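Local coordinates for protein 6-phosphogluconolactonase (Shewanella baltica, PDB 3NWP) that probably hydrolyses 6-phosphogluconolactone to 6-phosphogluconate, the second step of the oxidative pentose phosphate pathway, at residues E85-V88 and R89-L93; K9-T13 and P14-E18. One frame throughout, in Å; residues are numbered along the deposited sequence.

Both contacts are local, each made within one continuous run of chain, and their centres lie about 22 Å apart with no touch between them. Interaction 1 belongs to helix 84-91 and the turn after it; it is partly buried, with salt bridges between side chains one helical turn apart and leucines and a valine on the inner side. Interaction 2 lies at the surface, where strand 8-11 gives way to helix 14-36. There a threonine hydroxyl and a phenylalanine ring do the work, with no ion pair across the contact. Helix 50-58 is a shared neighbour, touched by His-91 and Leu-92 of interaction 1 and by Glu-18 of the 14-18 segment.

Interaction 1: residues E85-V88 and R89-L93; sequences ERLV and REHLL
Glu-85 and Arg-89, one helical turn apart, form a salt bridge in which a single carboxylate oxygen takes two hydrogen bonds. Arg-89 presents its NE-NH2 edge: NE lies 2.8 Å and NH2 3.0 Å from Glu-85 OE2. NE meets OE2 on its anti side, whereas NH2 comes from above the carboxylate plane. Both chains are extended and run side by side, as long, flexible residues at i and i+4 can. The second i to i+4 pair has one bond instead of two, from Arg-86 NH1 to Glu-90 OE1 (2.9 Å) in one of two conformers of Glu-90. Arg-86 bends at chi3 (70°), which turns its guanidinium onward along the helix toward Glu-90; NE and NH2 bond to the carbonyls of Ala-80 and Asp-81. Val-88 O accepts from both Leu-92 N (2.9 Å) and Leu-93 N (3.1 Å), an i+4 and an i+5 bond. Branched apolar chains suit this inner side: Val-88 CG1 packs 4.1 Å from Leu-92 CD2 and 4.2 Å from Leu-93 CG, while Ile-68, Leu-70 and Phe-102 touch the same residues. This is an amphipathic crossover helix, joining parallel strands 66-74 and 101-102 in a beta-alpha-beta unit.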
ATOM      1  N   GLU A  85       9.337  -5.399   4.377  1.00 17.30           N
ATOM      2  CA  GLU A  85      10.574  -4.648   4.144  1.00 17.69           C
ATOM      3  C   GLU A  85      11.562  -5.547   3.385  1.00 18.01           C
ATOM      4  O   GLU A  85      12.222  -5.060   2.464  1.00 18.53           O
ATOM      5  CB  GLU A  85      11.162  -4.160   5.453  1.00 18.77           C
ATOM      6  CG  GLU A  85      12.559  -3.576   5.352  1.00 18.62           C
ATOM      7  CD  GLU A  85      13.024  -2.838   6.568  1.00 20.79           C
ATOM      8  OE1 GLU A  85      12.225  -2.539   7.491  1.00 21.99           O
ATOM      9  OE2 GLU A  85      14.245  -2.492   6.583  1.00 20.79           O
ATOM     10  N   ARG A  86      11.728  -6.790   3.791  1.00 19.86           N
ATOM     11  CA  ARG A  86      12.657  -7.662   3.098  1.00 21.31           C
ATOM     12  C   ARG A  86      12.346  -7.767   1.593  1.00 21.31           C
ATOM     13  O   ARG A  86      13.261  -7.677   0.764  1.00 21.55           O
ATOM     14  CB  ARG A  86      12.616  -9.037   3.703  1.00 22.61           C
ATOM     15  CG  ARG A  86      13.509 -10.062   2.967  1.00 25.72           C
ATOM     16  CD  ARG A  86      13.377 -11.488   3.502  1.00 28.15           C
ATOM     17  NE  ARG A  86      12.076 -12.134   3.208  1.00 29.98           N
ATOM     18  CZ  ARG A  86      11.740 -12.708   2.050  1.00 38.20           C
ATOM     19  NH1 ARG A  86      12.561 -12.680   1.007  1.00 40.18           N
ATOM     20  NH2 ARG A  86      10.562 -13.286   1.916  1.00 35.90           N
ATOM     21  N   LEU A  87      11.062  -7.944   1.258  1.00 19.60           N
ATOM     22  CA  LEU A  87      10.657  -8.030  -0.149  1.00 21.08           C
ATOM     23  C   LEU A  87      10.934  -6.725  -0.907  1.00 18.92           C
ATOM     24  O   LEU A  87      11.423  -6.746  -2.054  1.00 19.19           O
ATOM     25  CB  LEU A  87       9.169  -8.422  -0.272  1.00 23.54           C
ATOM     26  CG  LEU A  87       8.743  -9.818   0.149  1.00 34.04           C
ATOM     27  CD1 LEU A  87       7.214  -9.910  -0.040  1.00 37.63           C
ATOM     28  CD2 LEU A  87       9.443 -10.894  -0.651  1.00 34.52           C
ATOM     29  N   VAL A  88      10.659  -5.577  -0.292  1.00 17.10           N
ATOM     30  CA  VAL A  88      10.881  -4.285  -0.897  1.00 17.11           C
ATOM     31  C   VAL A  88      12.395  -4.070  -1.132  1.00 19.80           C
ATOM     32  O   VAL A  88      12.828  -3.608  -2.208  1.00 19.14           O
ATOM     33  CB  VAL A  88      10.217  -3.149  -0.069  1.00 20.36           C
ATOM     34  CG1 VAL A  88      10.677  -1.796  -0.587  1.00 21.67           C
ATOM     35  CG2 VAL A  88       8.697  -3.328  -0.118  1.00 19.29           C
ATOM     36  N   ARG A  89      13.210  -4.440  -0.156  1.00 17.25           N
ATOM     37  CA  ARG A  89      14.641  -4.229  -0.325  1.00 17.90           C
ATOM     38  C   ARG A  89      15.185  -5.169  -1.409  1.00 20.83           C
ATOM     39  O   ARG A  89      16.096  -4.759  -2.163  1.00 24.34           O
ATOM     40  CB  ARG A  89      15.371  -4.435   1.001  1.00 19.60           C
ATOM     41  CG  ARG A  89      15.131  -3.324   2.040  1.00 19.97           C
ATOM     42  CD  ARG A  89      16.000  -3.498   3.267  1.00 23.51           C
ATOM     43  NE  ARG A  89      15.776  -2.469   4.262  1.00 22.69           N
ATOM     44  CZ  ARG A  89      16.202  -1.221   4.194  1.00 22.00           C
ATOM     45  NH1 ARG A  89      16.944  -0.781   3.165  1.00 26.59           N
ATOM     46  NH2 ARG A  89      15.916  -0.400   5.184  1.00 26.24           N
ATOM     47  N   GLU A  90      14.686  -6.387  -1.486  0.60 22.14           N
ATOM     48  CA  GLU A  90      15.217  -7.310  -2.468  0.60 21.25           C
ATOM     49  C   GLU A  90      14.858  -6.913  -3.882  0.60 22.60           C
ATOM     50  O   GLU A  90      15.716  -7.002  -4.791  0.60 22.32           O
ATOM     51  CB  GLU A  90      14.771  -8.747  -2.233  0.60 21.11           C
ATOM     52  CG  GLU A  90      15.330  -9.364  -0.951  0.60 27.89           C
ATOM     53  CD  GLU A  90      15.001 -10.857  -0.766  0.60 27.67           C
ATOM     54  OE1 GLU A  90      15.093 -11.357   0.392  0.60 29.28           O
ATOM     55  OE2 GLU A  90      14.660 -11.522  -1.773  0.60 38.93           O
ATOM     56  N   HIS A  91      13.601  -6.493  -4.082  1.00 19.25           N
ATOM     57  CA  HIS A  91      13.054  -6.324  -5.412  1.00 19.24           C
ATOM     58  C   HIS A  91      12.881  -4.890  -5.910  1.00 20.81           C
ATOM     59  O   HIS A  91      12.999  -4.672  -7.113  1.00 20.92           O
ATOM     60  CB  HIS A  91      11.703  -7.038  -5.525  1.00 20.15           C
ATOM     61  CG  HIS A  91      11.787  -8.504  -5.272  1.00 23.02           C
ATOM     62  ND1 HIS A  91      12.246  -9.391  -6.229  1.00 28.71           N
ATOM     63  CD2 HIS A  91      11.532  -9.235  -4.165  1.00 22.94           C
ATOM     64  CE1 HIS A  91      12.255 -10.613  -5.716  1.00 32.01           C
ATOM     65  NE2 HIS A  91      11.827 -10.549  -4.466  1.00 26.91           N
ATOM     66  N   LEU A  92      12.520  -3.936  -5.040  1.00 17.39           N
ATOM     67  CA  LEU A  92      12.325  -2.554  -5.458  1.00 16.33           C
ATOM     68  C   LEU A  92      13.607  -1.704  -5.348  1.00 16.43           C
ATOM     69  O   LEU A  92      13.900  -0.916  -6.230  1.00 18.61           O
ATOM     70  CB  LEU A  92      11.144  -1.912  -4.692  1.00 16.23           C
ATOM     71  CG  LEU A  92      10.820  -0.445  -5.014  1.00 15.10           C
ATOM     72  CD1 LEU A  92      10.411  -0.351  -6.489  1.00 17.37           C
ATOM     73  CD2 LEU A  92       9.648   0.059  -4.109  1.00 17.99           C
ATOM     74  N   LEU A  93      14.324  -1.834  -4.223  1.00 17.79           N
ATOM     75  CA  LEU A  93      15.426  -0.929  -3.909  1.00 19.13           C
ATOM     76  C   LEU A  93      16.700  -1.493  -4.563  1.00 21.73           C
ATOM     77  O   LEU A  93      17.685  -1.895  -3.890  1.00 22.27           O
ATOM     78  CB  LEU A  93      15.589  -0.814  -2.417  1.00 20.18           C
ATOM     79  CG  LEU A  93      14.389  -0.282  -1.661  1.00 22.93           C
ATOM     80  CD1 LEU A  93      14.797  -0.097  -0.179  1.00 22.32           C
ATOM     81  CD2 LEU A  93      13.907   1.078  -2.229  1.00 24.57           C
TER

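Interaction 2: residues K9-T13 and P14-E18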
ATOM      1  N   LYS A   9      -9.178  -0.918 -14.851  1.00 12.98           N
ATOM      2  CA  LYS A   9      -8.303  -1.186 -16.005  1.00 11.81           C
ATOM      3  C   LYS A   9      -7.909  -2.648 -16.008  1.00 14.23           C
ATOM      4  O   LYS A   9      -7.295  -3.138 -15.045  1.00 15.45           O
ATOM      5  CB  LYS A   9      -7.105  -0.277 -15.946  1.00 12.98           C
ATOM      6  CG  LYS A   9      -7.481   1.198 -15.997  1.00 15.04           C
ATOM      7  CD  LYS A   9      -6.249   2.054 -16.199  1.00 18.75           C
ATOM      8  CE  LYS A   9      -6.584   3.551 -16.196  1.00 25.01           C
ATOM      9  NZ  LYS A   9      -5.359   4.308 -16.714  1.00 27.88           N
ATOM     10  N   SER A  10      -8.301  -3.361 -17.048  1.00 13.63           N
ATOM     11  CA  SER A  10      -7.922  -4.761 -17.194  1.00 13.49           C
ATOM     12  C   SER A  10      -6.903  -4.917 -18.315  1.00 14.26           C
ATOM     13  O   SER A  10      -6.779  -4.063 -19.219  1.00 14.23           O
ATOM     14  CB  SER A  10      -9.143  -5.628 -17.495  1.00 15.65           C
ATOM     15  OG  SER A  10      -9.735  -5.323 -18.771  1.00 15.73           O
ATOM     16  N   PHE A  11      -6.171  -6.040 -18.214  1.00 15.52           N
ATOM     17  CA  PHE A  11      -5.041  -6.332 -19.092  1.00 14.91           C
ATOM     18  C   PHE A  11      -5.027  -7.821 -19.459  1.00 14.84           C
ATOM     19  O   PHE A  11      -5.574  -8.647 -18.746  1.00 17.02           O
ATOM     20  CB  PHE A  11      -3.724  -5.973 -18.417  1.00 15.59           C
ATOM     21  CG  PHE A  11      -3.631  -4.536 -18.085  1.00 13.98           C
ATOM     22  CD1 PHE A  11      -4.154  -4.058 -16.894  1.00 15.02           C
ATOM     23  CD2 PHE A  11      -3.061  -3.630 -18.995  1.00 14.23           C
ATOM     24  CE1 PHE A  11      -4.120  -2.699 -16.622  1.00 15.18           C
ATOM     25  CE2 PHE A  11      -3.019  -2.265 -18.719  1.00 16.18           C
ATOM     26  CZ  PHE A  11      -3.528  -1.812 -17.528  1.00 15.39           C
ATOM     27  N   ASP A  12      -4.434  -8.067 -20.620  0.60 18.00           N
ATOM     28  CA  ASP A  12      -4.237  -9.442 -21.170  0.60 18.48           C
ATOM     29  C   ASP A  12      -3.561 -10.362 -20.146  0.60 19.07           C
ATOM     30  O   ASP A  12      -4.025 -11.496 -19.899  0.60 19.02           O
ATOM     31  CB  ASP A  12      -3.358  -9.382 -22.420  0.60 21.11           C
ATOM     32  CG  ASP A  12      -4.046  -8.790 -23.641  0.60 21.93           C
ATOM     33  OD1 ASP A  12      -5.270  -8.556 -23.638  0.60 30.06           O
ATOM     34  OD2 ASP A  12      -3.308  -8.566 -24.642  0.60 25.68           O
ATOM     35  N   THR A  13      -2.472  -9.858 -19.571  1.00 18.38           N
ATOM     36  CA  THR A  13      -1.546 -10.618 -18.748  1.00 17.93           C
ATOM     37  C   THR A  13      -1.081  -9.777 -17.576  1.00 16.56           C
ATOM     38  O   THR A  13      -1.119  -8.528 -17.650  1.00 16.61           O
ATOM     39  CB  THR A  13      -0.271 -11.015 -19.507  1.00 18.26           C
ATOM     40  OG1 THR A  13       0.472  -9.878 -19.906  1.00 18.90           O
ATOM     41  CG2 THR A  13      -0.647 -11.913 -20.743  1.00 18.55           C
ATOM     42  N   PRO A  14      -0.611 -10.437 -16.511  1.00 19.33           N
ATOM     43  CA  PRO A  14       0.072  -9.668 -15.450  1.00 17.88           C
ATOM     44  C   PRO A  14       1.231  -8.845 -15.965  1.00 19.24           C
ATOM     45  O   PRO A  14       1.450  -7.716 -15.466  1.00 18.02           O
ATOM     46  CB  PRO A  14       0.551 -10.765 -14.479  1.00 20.58           C
ATOM     47  CG  PRO A  14      -0.564 -11.825 -14.597  1.00 22.91           C
ATOM     48  CD  PRO A  14      -0.847 -11.849 -16.116  1.00 21.18           C
ATOM     49  N   SER A  15       2.008  -9.321 -16.952  0.50 17.42           N
ATOM     50  CA  SER A  15       3.127  -8.518 -17.457  0.50 17.26           C
ATOM     51  C   SER A  15       2.677  -7.237 -18.159  0.50 16.99           C
ATOM     52  O   SER A  15       3.316  -6.198 -18.074  0.50 17.62           O
ATOM     53  CB  SER A  15       4.055  -9.352 -18.380  0.50 20.04           C
ATOM     54  OG  SER A  15       4.399 -10.576 -17.758  0.50 26.81           O
ATOM     55  N   ALA A  16       1.567  -7.304 -18.888  1.00 16.89           N
ATOM     56  CA  ALA A  16       1.038  -6.094 -19.506  1.00 16.29           C
ATOM     57  C   ALA A  16       0.556  -5.078 -18.443  1.00 14.62           C
ATOM     58  O   ALA A  16       0.773  -3.851 -18.587  1.00 16.93           O
ATOM     59  CB  ALA A  16      -0.123  -6.454 -20.505  1.00 16.40           C
ATOM     60  N   LEU A  17      -0.113  -5.614 -17.442  1.00 14.93           N
ATOM     61  CA  LEU A  17      -0.559  -4.807 -16.264  1.00 15.27           C
ATOM     62  C   LEU A  17       0.639  -4.113 -15.657  1.00 16.70           C
ATOM     63  O   LEU A  17       0.652  -2.875 -15.521  1.00 15.27           O
ATOM     64  CB  LEU A  17      -1.255  -5.719 -15.269  1.00 15.61           C
ATOM     65  CG  LEU A  17      -1.891  -5.107 -13.996  1.00 15.85           C
ATOM     66  CD1 LEU A  17      -2.687  -6.173 -13.264  1.00 16.25           C
ATOM     67  CD2 LEU A  17      -0.856  -4.509 -13.035  1.00 15.32           C
ATOM     68  N   GLU A  18       1.650  -4.876 -15.318  1.00 17.02           N
ATOM     69  CA  GLU A  18       2.856  -4.328 -14.666  1.00 16.73           C
ATOM     70  C   GLU A  18       3.556  -3.288 -15.483  1.00 17.84           C
ATOM     71  O   GLU A  18       4.047  -2.266 -14.950  1.00 18.49           O
ATOM     72  CB  GLU A  18       3.821  -5.474 -14.363  1.00 18.08           C
ATOM     73  CG  GLU A  18       3.307  -6.321 -13.342  1.00 18.40           C
ATOM     74  CD  GLU A  18       3.784  -7.813 -13.453  1.00 18.45           C
ATOM     75  OE1 GLU A  18       4.597  -8.268 -14.325  1.00 20.80           O
ATOM     76  OE2 GLU A  18       3.288  -8.514 -12.566  1.00 19.00           O
TER
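Thr-13 OG1 accepts a hydrogen bond from Ala-16 N at 3.0 Å, the capping bond of a helix whose N-cap is Thr-13. The hydroxyl gets there because chi1 of 63° sets OG1 between the backbone N and the carbonyl carbon, facing the first turn. One residue on, Leu-17 N reaches Thr-13 O (3.1 Å) in a nearly straight bond, with an N-H...O angle of 170°. Pro-14 suits the first helical position: it has no N-H to leave without an acceptor, and its ring limits phi to a helical value. Beside the cap, Phe-11 lays one face of its ring over the backbone of Leu-17. Leu-17 CA stands 3.8 Å from the centroid of the Phe-11 ring, 19° off the normal, in a CH-pi contact. The two side chains cross at about a right angle, and Leu-17 CB lies 3.7 Å from Phe-11 CD1. Phe-11 CB packs 4.2 Å from the small methyl Ala-16 CB. Farther out, strand 227-232 positions the phenylalanine: Phe-11 O bonds to Ser-232 OG, and the ring meets that of Phe-230. Leu-17 and Pro-14 touch strand 189-194. Polar capping of a helical N-H by Thr-13 and apolar cover from Phe-11 are consistent with a well-defined start to helix 14-36, its first turn packed against the strand before it.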